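Local coordinates for SufC protein (Thermus thermophilus, PDB 2D2E) that probably hydrolyses ATP as the cytoplasmic ABC-type ATPase of the Suf machinery that assembles iron-sulfur clusters, at residues V22-P27 / K213-M218; A33-N38 / K237-L242; A40-L45 / D168-G173; L174-L179 / L206-P211. All coordinates share one frame; numbering follows the deposited sequence.

In the fold
Contacts 1 to 3 lie at or beside the nucleotide site; contact 4 is further out. Strands 31-35 and 213-218 are neighbours in the mixed sheet: contact 1 packs 213-218 against strand 16-27 of the antiparallel sheet, and contact 2, about 13 Å away between centres, joins the end of 31-35 to C-terminal helix 239-244. The chain runs through the P-loop into helix 42-50, where contact 3 joins it to the loop after strand 164-168, its centre about 12 Å from that of contact 2. That loop leads into helix 176-189 and contact 4, its centre about 14 Å from that of contact 3. Contacts 3 and 4 follow in series within the loop contact 1 closes.

Contact 1: residues V22-P27 / K213-M218; sequences VNLVVP and KVHVMM
Leu-24 lays its branch point over one face of the His-215 imidazole. CG sits 3.7 Å from the centroid of the His-215 ring and only 11° off the normal, a well-centred CH-pi contact. The two methyls reach past it on different parts of the same ring, CD1 toward the His-215 CG corner and CD2 toward NE2, where Leu-24 CD2 to His-215 NE2 is 3.8 Å. With CG roughly anti to the backbone N (chi1 -162°), Leu-24 swings its isobutyl group across to the imidazole. Further along the pair of strands, Val-22 CG1 approaches Met-217 CE at 4.3 Å, a lighter apolar touch.

Polar groups along this interface are joined through water. One water donates to Asn-23 O and bonds to His-215 ND1 at 2.9 Å, lying in the plane at the ring edge. NE2 pairs with ND1 of His-32, so both ring nitrogens are engaged and the rotation of the imidazole is well defined beneath the leucine. A second water accepts from Lys-213 NZ at 2.8 Å and donates to Val-25 O, linking the end of an extended lysine chain to the facing strand. Met-217 also packs on Leu-34 and approaches Gly-41, which binds ADP in another structure of this protein.

Segments 22-27 and 213-218 run nearly antiparallel (163°), their axes 9.3 Å apart at closest approach, but belong to different sheets: 16-27 pairs with 3-13, while 213-218 lies beside 31-35. An antiparallel sheet lying against the mixed sheet that carries the P-loop is typical of ABC ATPase domains.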
# COMPACT_ATOMS: atom_id res chain seq x y z
N VAL A 22 17.94 -0.10 -3.92
CA VAL A 22 16.64 -0.62 -4.34
C VAL A 22 16.24 -0.01 -5.68
O VAL A 22 16.27 1.20 -5.84
CB VAL A 22 15.55 -0.26 -3.31
CG1 VAL A 22 14.17 -0.75 -3.81
CG2 VAL A 22 15.86 -0.93 -1.97
N ASN A 23 15.91 -0.87 -6.64
CA ASN A 23 15.43 -0.43 -7.95
C ASN A 23 14.13 -1.20 -8.15
O ASN A 23 14.14 -2.42 -8.22
CB ASN A 23 16.44 -0.78 -9.04
CG ASN A 23 17.67 0.09 -8.94
OD1 ASN A 23 17.58 1.31 -9.04
ND2 ASN A 23 18.82 -0.54 -8.72
N LEU A 24 13.01 -0.47 -8.22
CA LEU A 24 11.71 -1.11 -8.34
C LEU A 24 10.77 -0.16 -9.07
O LEU A 24 10.55 0.95 -8.60
CB LEU A 24 11.16 -1.42 -6.93
CG LEU A 24 10.03 -2.45 -6.79
CD1 LEU A 24 9.93 -2.91 -5.34
CD2 LEU A 24 8.70 -1.86 -7.23
N VAL A 25 10.22 -0.60 -10.20
CA VAL A 25 9.29 0.23 -10.98
C VAL A 25 7.91 -0.39 -11.07
O VAL A 25 7.79 -1.56 -11.42
CB VAL A 25 9.80 0.40 -12.45
CG1 VAL A 25 8.78 1.14 -13.28
CG2 VAL A 25 11.10 1.19 -12.46
N VAL A 26 6.86 0.37 -10.74
CA VAL A 26 5.49 -0.13 -10.88
C VAL A 26 4.76 0.77 -11.89
O VAL A 26 4.44 1.92 -11.59
CB VAL A 26 4.70 -0.08 -9.56
CG1 VAL A 26 3.29 -0.67 -9.78
CG2 VAL A 26 5.42 -0.89 -8.48
N PRO A 27 4.49 0.26 -13.09
CA PRO A 27 3.78 1.09 -14.08
C PRO A 27 2.35 1.35 -13.65
O PRO A 27 1.70 0.48 -13.08
CB PRO A 27 3.80 0.23 -15.34
CG PRO A 27 5.04 -0.64 -15.19
CD PRO A 27 4.95 -1.01 -13.69
N LYS A 213 3.69 -8.49 -11.76
CA LYS A 213 5.13 -8.71 -11.56
C LYS A 213 5.39 -8.91 -10.07
O LYS A 213 4.69 -8.33 -9.23
CB LYS A 213 5.93 -7.50 -12.08
CG LYS A 213 7.47 -7.67 -12.03
CD LYS A 213 8.14 -6.53 -12.81
CE LYS A 213 9.65 -6.62 -12.83
NZ LYS A 213 10.21 -5.50 -13.68
N VAL A 214 6.36 -9.76 -9.77
CA VAL A 214 6.79 -10.04 -8.41
C VAL A 214 8.26 -9.65 -8.26
O VAL A 214 9.09 -10.05 -9.09
CB VAL A 214 6.66 -11.55 -8.09
CG1 VAL A 214 7.27 -11.84 -6.71
CG2 VAL A 214 5.20 -11.95 -8.16
N HIS A 215 8.57 -8.86 -7.23
CA HIS A 215 9.95 -8.43 -6.92
C HIS A 215 10.29 -9.11 -5.60
O HIS A 215 9.45 -9.16 -4.71
CB HIS A 215 10.02 -6.92 -6.70
CG HIS A 215 9.43 -6.11 -7.80
ND1 HIS A 215 10.20 -5.52 -8.79
CD2 HIS A 215 8.14 -5.80 -8.09
CE1 HIS A 215 9.41 -4.87 -9.63
NE2 HIS A 215 8.16 -5.03 -9.23
N VAL A 216 11.51 -9.65 -5.47
CA VAL A 216 11.89 -10.28 -4.21
C VAL A 216 13.10 -9.56 -3.63
O VAL A 216 14.13 -9.39 -4.31
CB VAL A 216 12.24 -11.76 -4.37
CG1 VAL A 216 12.45 -12.38 -2.97
CG2 VAL A 216 11.15 -12.49 -5.11
N MET A 217 12.98 -9.13 -2.37
CA MET A 217 14.05 -8.40 -1.71
C MET A 217 14.81 -9.18 -0.65
O MET A 217 14.20 -9.72 0.28
CB MET A 217 13.49 -7.10 -1.10
CG MET A 217 14.55 -6.17 -0.48
SD MET A 217 13.94 -4.50 -0.03
CE MET A 217 12.95 -4.13 -1.36
N MET A 218 16.13 -9.24 -0.81
CA MET A 218 16.99 -9.89 0.17
C MET A 218 18.20 -8.99 0.35
O MET A 218 18.69 -8.38 -0.61
CB MET A 218 17.45 -11.25 -0.32
CG MET A 218 16.31 -12.23 -0.51
SD MET A 218 17.01 -13.80 -1.03
CE MET A 218 15.58 -14.68 -1.40
O HOH W 1 12.80 -4.57 -9.48
O HOH W 2 8.76 -3.09 -13.30

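Contact 2: residues A33-N38 / K237-L242; sequences ALMGPN and KGYEWL
The start of the P-loop, or Walker A motif, is where strand 31-35 gives way to Gly-36 and Pro-37, and Tyr-239 from the first turn of C-terminal helix 239-244 lies against it. The phenol hydroxyl meets the backbone directly: Gly-36 N donates to Tyr-239 OH at 2.9 Å, though the N-H...O angle of 132° makes this a bent bond. The same oxygen is also bonded to the carbonyl O of His-201, probably the switch (H-loop) histidine from its place after strand 195-199; as a carbonyl can only accept, the tyrosine must give its proton there. One hydroxyl thus links the helix, the P-loop and the His-201 loop.

Met-35 closes round the same end of the ring. Met-35 CB lies 3.5 Å from Tyr-239 OH, and the bend at chi3 (68°) brings CE to the same oxygen as well, the methionine running at about a right angle to the tyrosine. Gly-36 has an extended, positive-phi conformation in which a beta carbon would jam against the preceding carbonyl, and its bare CA lets the backbone lie flat against the phenol: Gly-36 CA is 3.3 Å from Tyr-239 CE2. Nearer the CB end of the tyrosine, the pyrrolidine of Pro-37 lies over one face of the ring. Pro-37 N rides 3.8 Å above the centre of the Tyr-239 ring, and beside it the CD methylene makes a CH-pi contact, 4.2 Å from Pro-37 CD to the centroid of the Tyr-239 ring.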
# COMPACT_ATOMS: atom_id res chain seq x y z
N ALA A 33 3.84 -7.17 -6.63
CA ALA A 33 4.09 -7.71 -5.29
C ALA A 33 5.58 -7.51 -4.94
O ALA A 33 6.45 -7.61 -5.82
CB ALA A 33 3.75 -9.23 -5.27
N LEU A 34 5.86 -7.24 -3.65
CA LEU A 34 7.23 -7.13 -3.15
C LEU A 34 7.29 -8.13 -2.00
O LEU A 34 6.64 -7.94 -0.96
CB LEU A 34 7.56 -5.73 -2.62
CG LEU A 34 8.96 -5.63 -1.98
CD1 LEU A 34 10.08 -6.07 -2.93
CD2 LEU A 34 9.17 -4.20 -1.52
N MET A 35 8.06 -9.19 -2.20
CA MET A 35 8.20 -10.26 -1.22
C MET A 35 9.62 -10.29 -0.68
O MET A 35 10.51 -9.59 -1.17
CB MET A 35 7.89 -11.61 -1.88
CG MET A 35 6.48 -11.71 -2.41
SD MET A 35 6.14 -13.36 -3.05
CE MET A 35 6.16 -14.31 -1.54
N GLY A 36 9.82 -11.09 0.36
CA GLY A 36 11.16 -11.21 0.89
C GLY A 36 11.15 -11.72 2.32
O GLY A 36 10.09 -11.79 2.94
N PRO A 37 12.31 -12.11 2.84
CA PRO A 37 12.40 -12.59 4.21
C PRO A 37 12.09 -11.35 5.07
O PRO A 37 12.32 -10.22 4.62
CB PRO A 37 13.87 -13.00 4.34
CG PRO A 37 14.27 -13.34 2.92
CD PRO A 37 13.59 -12.26 2.12
N ASN A 38 11.56 -11.52 6.28
CA ASN A 38 11.29 -10.35 7.10
C ASN A 38 12.62 -9.71 7.56
O ASN A 38 13.58 -10.41 7.86
CB ASN A 38 10.42 -10.73 8.29
CG ASN A 38 9.04 -11.17 7.86
OD1 ASN A 38 8.42 -10.56 6.99
ND2 ASN A 38 8.54 -12.24 8.47
N LYS A 237 9.04 -23.74 -2.15
CA LYS A 237 10.40 -24.04 -1.72
C LYS A 237 11.03 -23.25 -0.60
O LYS A 237 11.95 -23.75 0.05
CB LYS A 237 11.34 -23.98 -2.93
CG LYS A 237 11.08 -25.09 -3.94
CD LYS A 237 11.93 -24.89 -5.20
CE LYS A 237 11.70 -26.01 -6.20
NZ LYS A 237 12.40 -25.72 -7.49
N GLY A 238 10.56 -22.03 -0.38
CA GLY A 238 11.13 -21.22 0.69
C GLY A 238 12.15 -20.18 0.24
O GLY A 238 12.72 -20.26 -0.85
N TYR A 239 12.40 -19.19 1.09
CA TYR A 239 13.33 -18.15 0.71
C TYR A 239 14.78 -18.62 0.57
O TYR A 239 15.51 -18.10 -0.28
CB TYR A 239 13.24 -16.98 1.68
CG TYR A 239 12.00 -16.14 1.46
CD1 TYR A 239 10.89 -16.25 2.30
CD2 TYR A 239 11.95 -15.22 0.41
CE1 TYR A 239 9.75 -15.45 2.09
CE2 TYR A 239 10.83 -14.43 0.19
CZ TYR A 239 9.73 -14.55 1.04
OH TYR A 239 8.63 -13.74 0.84
N GLU A 240 15.18 -19.62 1.36
CA GLU A 240 16.55 -20.12 1.29
C GLU A 240 16.86 -20.67 -0.08
O GLU A 240 17.98 -20.55 -0.58
CB GLU A 240 16.79 -21.21 2.35
CG GLU A 240 16.68 -20.69 3.77
CD GLU A 240 17.68 -19.59 4.05
OE1 GLU A 240 17.40 -18.73 4.92
OE2 GLU A 240 18.76 -19.58 3.40
N TRP A 241 15.85 -21.29 -0.70
CA TRP A 241 16.02 -21.83 -2.04
C TRP A 241 16.39 -20.72 -3.01
O TRP A 241 17.33 -20.86 -3.79
CB TRP A 241 14.73 -22.50 -2.51
CG TRP A 241 14.62 -22.55 -4.01
CD1 TRP A 241 15.31 -23.37 -4.85
CD2 TRP A 241 13.83 -21.68 -4.84
NE1 TRP A 241 15.01 -23.07 -6.16
CE2 TRP A 241 14.11 -22.03 -6.18
CE3 TRP A 241 12.93 -20.64 -4.58
CZ2 TRP A 241 13.51 -21.38 -7.27
CZ3 TRP A 241 12.34 -19.98 -5.66
CH2 TRP A 241 12.63 -20.36 -6.99
N LEU A 242 15.64 -19.62 -2.96
CA LEU A 242 15.91 -18.51 -3.86
C LEU A 242 17.25 -17.84 -3.61
O LEU A 242 17.94 -17.44 -4.56
CB LEU A 242 14.79 -17.46 -3.77
CG LEU A 242 14.92 -16.27 -4.72
CD1 LEU A 242 14.89 -16.71 -6.17
CD2 LEU A 242 13.78 -15.30 -4.44

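Contact 3: residues A40-L45 / D168-G173; sequences AGKSTL and DETDSG
Asp-168 OD1 is gripped by two donors. The hydroxyl of Ser-43 gives it a short bond, Ser-43 OG to Asp-168 OD1 2.7 Å, using the syn lone pair, and a water adds another, 2.7 Å from its oxygen to Asp-168 OD1. That water also donates to Ser-43 O, so the serine is tied to one carboxylate oxygen twice, by its hydroxyl directly and by its carbonyl through the water. The torsion of Asp-168, CG anti to the backbone N (chi1 -173°), carries the carboxylate across from the strand end to the helix.

These are the two Walker motifs of an ABC ATPase meeting. Lys-42 and Ser-43 open helix 42-50 at the end of the P-loop and bind ADP and magnesium in this protein, although neither ligand is present here. Asp-168 ends strand 164-168 in the position of the Walker B aspartate, and the next residue, Glu-169, forms a salt bridge with Lys-150.

The other oxygen, Asp-168 OD2, turns to its own loop. Thr-170 N donates to Asp-168 OD2 at 3.0 Å, nearly along the C-O axis, forming an Asx turn, and Thr-170 OG1 donates to the syn lone pair of the same Asp-168 OD2 at 2.8 Å; together with Ser-43 they fix the plane of the carboxylate. Having given its proton to Asp-168, the threonine hydroxyl can accept another. In one of the two modelled conformers of Lys-42, so with less certainty, Lys-42 NZ comes tip to tip within 3.1 Å of Thr-170 OG1 and also bonds to Asn-38 OD1.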
# COMPACT_ATOMS: atom_id res chain seq x y z
N ALA A 40 14.58 -8.02 5.64
CA ALA A 40 15.48 -7.87 4.50
C ALA A 40 15.23 -6.57 3.73
O ALA A 40 15.86 -6.32 2.70
CB ALA A 40 15.39 -9.07 3.57
N GLY A 41 14.31 -5.75 4.24
CA GLY A 41 14.06 -4.46 3.63
C GLY A 41 12.71 -4.11 3.04
O GLY A 41 12.40 -2.93 2.88
N LYS A 42 11.89 -5.11 2.75
CA LYS A 42 10.59 -4.84 2.13
C LYS A 42 9.70 -3.90 2.92
O LYS A 42 9.11 -2.96 2.36
CB LYS A 42 9.85 -6.16 1.86
CG LYS A 42 9.48 -6.97 3.11
CD LYS A 42 8.69 -8.23 2.76
CE LYS A 42 8.56 -9.18 3.97
NZ LYS A 42 7.95 -8.52 5.18
N SER A 43 9.59 -4.12 4.22
CA SER A 43 8.73 -3.27 5.04
C SER A 43 9.38 -1.93 5.32
O SER A 43 8.66 -0.94 5.46
CB SER A 43 8.33 -3.98 6.32
OG SER A 43 7.43 -5.05 6.04
N THR A 44 10.71 -1.90 5.38
CA THR A 44 11.41 -0.64 5.57
C THR A 44 11.16 0.23 4.33
O THR A 44 10.95 1.46 4.45
CB THR A 44 12.91 -0.88 5.77
OG1 THR A 44 13.12 -1.44 7.07
CG2 THR A 44 13.71 0.43 5.64
N LEU A 45 11.15 -0.39 3.15
CA LEU A 45 10.88 0.37 1.93
C LEU A 45 9.49 1.00 2.01
O LEU A 45 9.29 2.17 1.64
CB LEU A 45 10.96 -0.53 0.69
CG LEU A 45 10.57 0.18 -0.63
CD1 LEU A 45 11.56 1.29 -0.94
CD2 LEU A 45 10.57 -0.83 -1.78
N ASP A 168 1.24 -2.76 2.78
CA ASP A 168 2.07 -3.79 3.41
C ASP A 168 1.15 -4.68 4.26
O ASP A 168 0.59 -4.23 5.27
CB ASP A 168 3.15 -3.12 4.26
CG ASP A 168 4.18 -4.12 4.81
OD1 ASP A 168 5.28 -3.69 5.22
OD2 ASP A 168 3.87 -5.33 4.83
N GLU A 169 0.98 -5.93 3.81
CA GLU A 169 0.09 -6.87 4.46
C GLU A 169 0.83 -7.93 5.25
O GLU A 169 0.26 -8.97 5.58
CB GLU A 169 -0.84 -7.53 3.44
CG GLU A 169 -1.59 -6.48 2.56
CD GLU A 169 -2.26 -5.39 3.39
OE1 GLU A 169 -2.17 -4.21 3.04
OE2 GLU A 169 -2.87 -5.72 4.43
N THR A 170 2.11 -7.66 5.53
CA THR A 170 2.90 -8.60 6.33
C THR A 170 2.23 -8.77 7.68
O THR A 170 2.20 -9.87 8.22
CB THR A 170 4.32 -8.08 6.56
OG1 THR A 170 4.96 -7.87 5.29
CG2 THR A 170 5.14 -9.07 7.37
N ASP A 171 1.68 -7.69 8.23
CA ASP A 171 1.07 -7.79 9.56
C ASP A 171 -0.21 -8.62 9.60
O ASP A 171 -0.71 -8.93 10.69
CB ASP A 171 0.87 -6.38 10.13
CG ASP A 171 -0.17 -5.57 9.38
OD1 ASP A 171 -0.49 -5.90 8.22
OD2 ASP A 171 -0.64 -4.57 9.95
N SER A 172 -0.74 -9.00 8.44
CA SER A 172 -1.94 -9.85 8.40
C SER A 172 -1.59 -11.34 8.44
O SER A 172 -2.45 -12.18 8.74
CB SER A 172 -2.78 -9.58 7.15
OG SER A 172 -3.43 -8.32 7.27
N GLY A 173 -0.34 -11.67 8.12
CA GLY A 173 0.06 -13.07 8.11
C GLY A 173 -0.84 -13.91 7.22
O GLY A 173 -1.09 -13.56 6.06
O HOH W 3 5.92 -1.10 5.34

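Contact 4: residues L174-L179 / L206-P211; sequences LDIDAL and LNYIQP
Tyr-208 lies against the first turn of helix 176-189 at Ile-176 and Leu-179, joining that helix to the loop between core strands 195-199 and 213-218 of the ABC ATPase fold. Following the loop from its start, Leu-206 turns the other way, toward strand 31-35, where its CD1 packs on the CB of Ala-33.

Tyr-208 carries the contact itself. With CG anti to the carbonyl carbon (chi1 -42°), the CD1/CE1 edge of the ring faces Leu-179 and the hydroxyl reaches Ile-176. Leu-179 meets that edge near the ring plane, with Leu-179 CB 4.0 Å from Tyr-208 CE1. At the far end Ile-176 brings both its methyls to the hydroxyl, CG2 at 3.4 Å and CD1 at 3.5 Å from Tyr-208 OH, its side chain crossing the tyrosine at about a right angle. The helix turn that presents these two residues begins at the N-cap Asp-175, whose OD1 accepts a weak capping bond from Ala-178 N. The backbone O of Tyr-208 accepts from Asn-187 ND2 further along the same helix.

Ile-209 continues the packing, touching Ala-183 and Val-186 of that helix, and Gln-210 O is bound by Arg-190 NH2 just past the helix end. Pro-211 then delivers the chain to the sheet, its CB packing against the backbone N of Ala-33.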
# COMPACT_ATOMS: atom_id res chain seq x y z
N LEU A 174 -1.32 -15.03 7.77
CA LEU A 174 -2.23 -15.90 7.04
C LEU A 174 -3.69 -15.74 7.46
O LEU A 174 -4.48 -16.69 7.36
CB LEU A 174 -1.79 -17.37 7.19
CG LEU A 174 -0.44 -17.67 6.54
CD1 LEU A 174 -0.06 -19.15 6.76
CD2 LEU A 174 -0.52 -17.35 5.04
N ASP A 175 -4.04 -14.55 7.95
CA ASP A 175 -5.43 -14.25 8.36
C ASP A 175 -6.19 -14.07 7.04
O ASP A 175 -6.21 -12.97 6.47
CB ASP A 175 -5.45 -12.97 9.20
CG ASP A 175 -6.85 -12.52 9.60
OD1 ASP A 175 -7.85 -13.02 9.04
OD2 ASP A 175 -6.94 -11.64 10.48
N ILE A 176 -6.81 -15.14 6.55
CA ILE A 176 -7.49 -15.09 5.26
C ILE A 176 -8.54 -13.99 5.12
O ILE A 176 -8.64 -13.34 4.07
CB ILE A 176 -8.10 -16.48 4.90
CG1 ILE A 176 -7.01 -17.57 4.93
CG2 ILE A 176 -8.76 -16.42 3.52
CD1 ILE A 176 -5.74 -17.28 4.10
N ASP A 177 -9.34 -13.77 6.16
CA ASP A 177 -10.34 -12.72 6.07
C ASP A 177 -9.71 -11.37 5.78
O ASP A 177 -10.19 -10.62 4.93
CB ASP A 177 -11.18 -12.62 7.34
CG ASP A 177 -12.03 -11.36 7.37
OD1 ASP A 177 -11.64 -10.38 8.04
OD2 ASP A 177 -13.09 -11.34 6.71
N ALA A 178 -8.63 -11.05 6.50
CA ALA A 178 -7.94 -9.78 6.31
C ALA A 178 -7.30 -9.66 4.94
O ALA A 178 -7.33 -8.60 4.35
CB ALA A 178 -6.89 -9.56 7.40
N LEU A 179 -6.72 -10.75 4.45
CA LEU A 179 -6.10 -10.71 3.13
C LEU A 179 -7.16 -10.51 2.07
O LEU A 179 -6.95 -9.77 1.11
CB LEU A 179 -5.33 -12.00 2.84
CG LEU A 179 -4.25 -12.34 3.88
CD1 LEU A 179 -3.64 -13.71 3.54
CD2 LEU A 179 -3.17 -11.25 3.89
N LEU A 206 -1.53 -13.38 -2.82
CA LEU A 206 -1.38 -13.30 -4.26
C LEU A 206 -2.27 -14.27 -5.02
O LEU A 206 -2.32 -14.24 -6.26
CB LEU A 206 0.10 -13.43 -4.64
CG LEU A 206 0.95 -12.38 -3.93
CD1 LEU A 206 2.43 -12.56 -4.31
CD2 LEU A 206 0.49 -10.97 -4.31
N ASN A 207 -2.97 -15.11 -4.28
CA ASN A 207 -3.93 -16.02 -4.89
C ASN A 207 -5.24 -15.22 -5.04
O ASN A 207 -6.11 -15.59 -5.84
CB ASN A 207 -4.16 -17.24 -4.01
CG ASN A 207 -2.95 -18.14 -3.96
OD1 ASN A 207 -2.43 -18.55 -4.99
ND2 ASN A 207 -2.49 -18.44 -2.76
N TYR A 208 -5.36 -14.13 -4.28
CA TYR A 208 -6.56 -13.28 -4.35
C TYR A 208 -6.30 -12.02 -5.18
O TYR A 208 -7.20 -11.49 -5.81
CB TYR A 208 -7.08 -12.86 -2.95
CG TYR A 208 -7.06 -13.97 -1.94
CD1 TYR A 208 -6.38 -13.82 -0.73
CD2 TYR A 208 -7.67 -15.20 -2.21
CE1 TYR A 208 -6.30 -14.88 0.18
CE2 TYR A 208 -7.59 -16.26 -1.29
CZ TYR A 208 -6.90 -16.09 -0.11
OH TYR A 208 -6.80 -17.15 0.79
N ILE A 209 -5.04 -11.55 -5.18
CA ILE A 209 -4.64 -10.38 -5.96
C ILE A 209 -3.57 -10.90 -6.91
O ILE A 209 -2.42 -11.03 -6.50
CB ILE A 209 -3.96 -9.27 -5.10
CG1 ILE A 209 -4.82 -8.90 -3.91
CG2 ILE A 209 -3.70 -8.04 -5.97
CD1 ILE A 209 -4.22 -7.80 -2.99
N GLN A 210 -3.92 -11.19 -8.15
CA GLN A 210 -2.93 -11.69 -9.09
C GLN A 210 -1.98 -10.55 -9.51
O GLN A 210 -2.42 -9.55 -10.08
CB GLN A 210 -3.63 -12.25 -10.32
CG GLN A 210 -2.65 -12.64 -11.41
CD GLN A 210 -3.21 -13.68 -12.37
OE1 GLN A 210 -4.20 -14.35 -12.06
NE2 GLN A 210 -2.59 -13.84 -13.52
N PRO A 211 -0.67 -10.68 -9.23
CA PRO A 211 0.27 -9.62 -9.59
C PRO A 211 0.79 -9.71 -11.03
O PRO A 211 0.93 -10.81 -11.58
CB PRO A 211 1.41 -9.81 -8.59
CG PRO A 211 1.45 -11.32 -8.43
CD PRO A 211 -0.04 -11.70 -8.37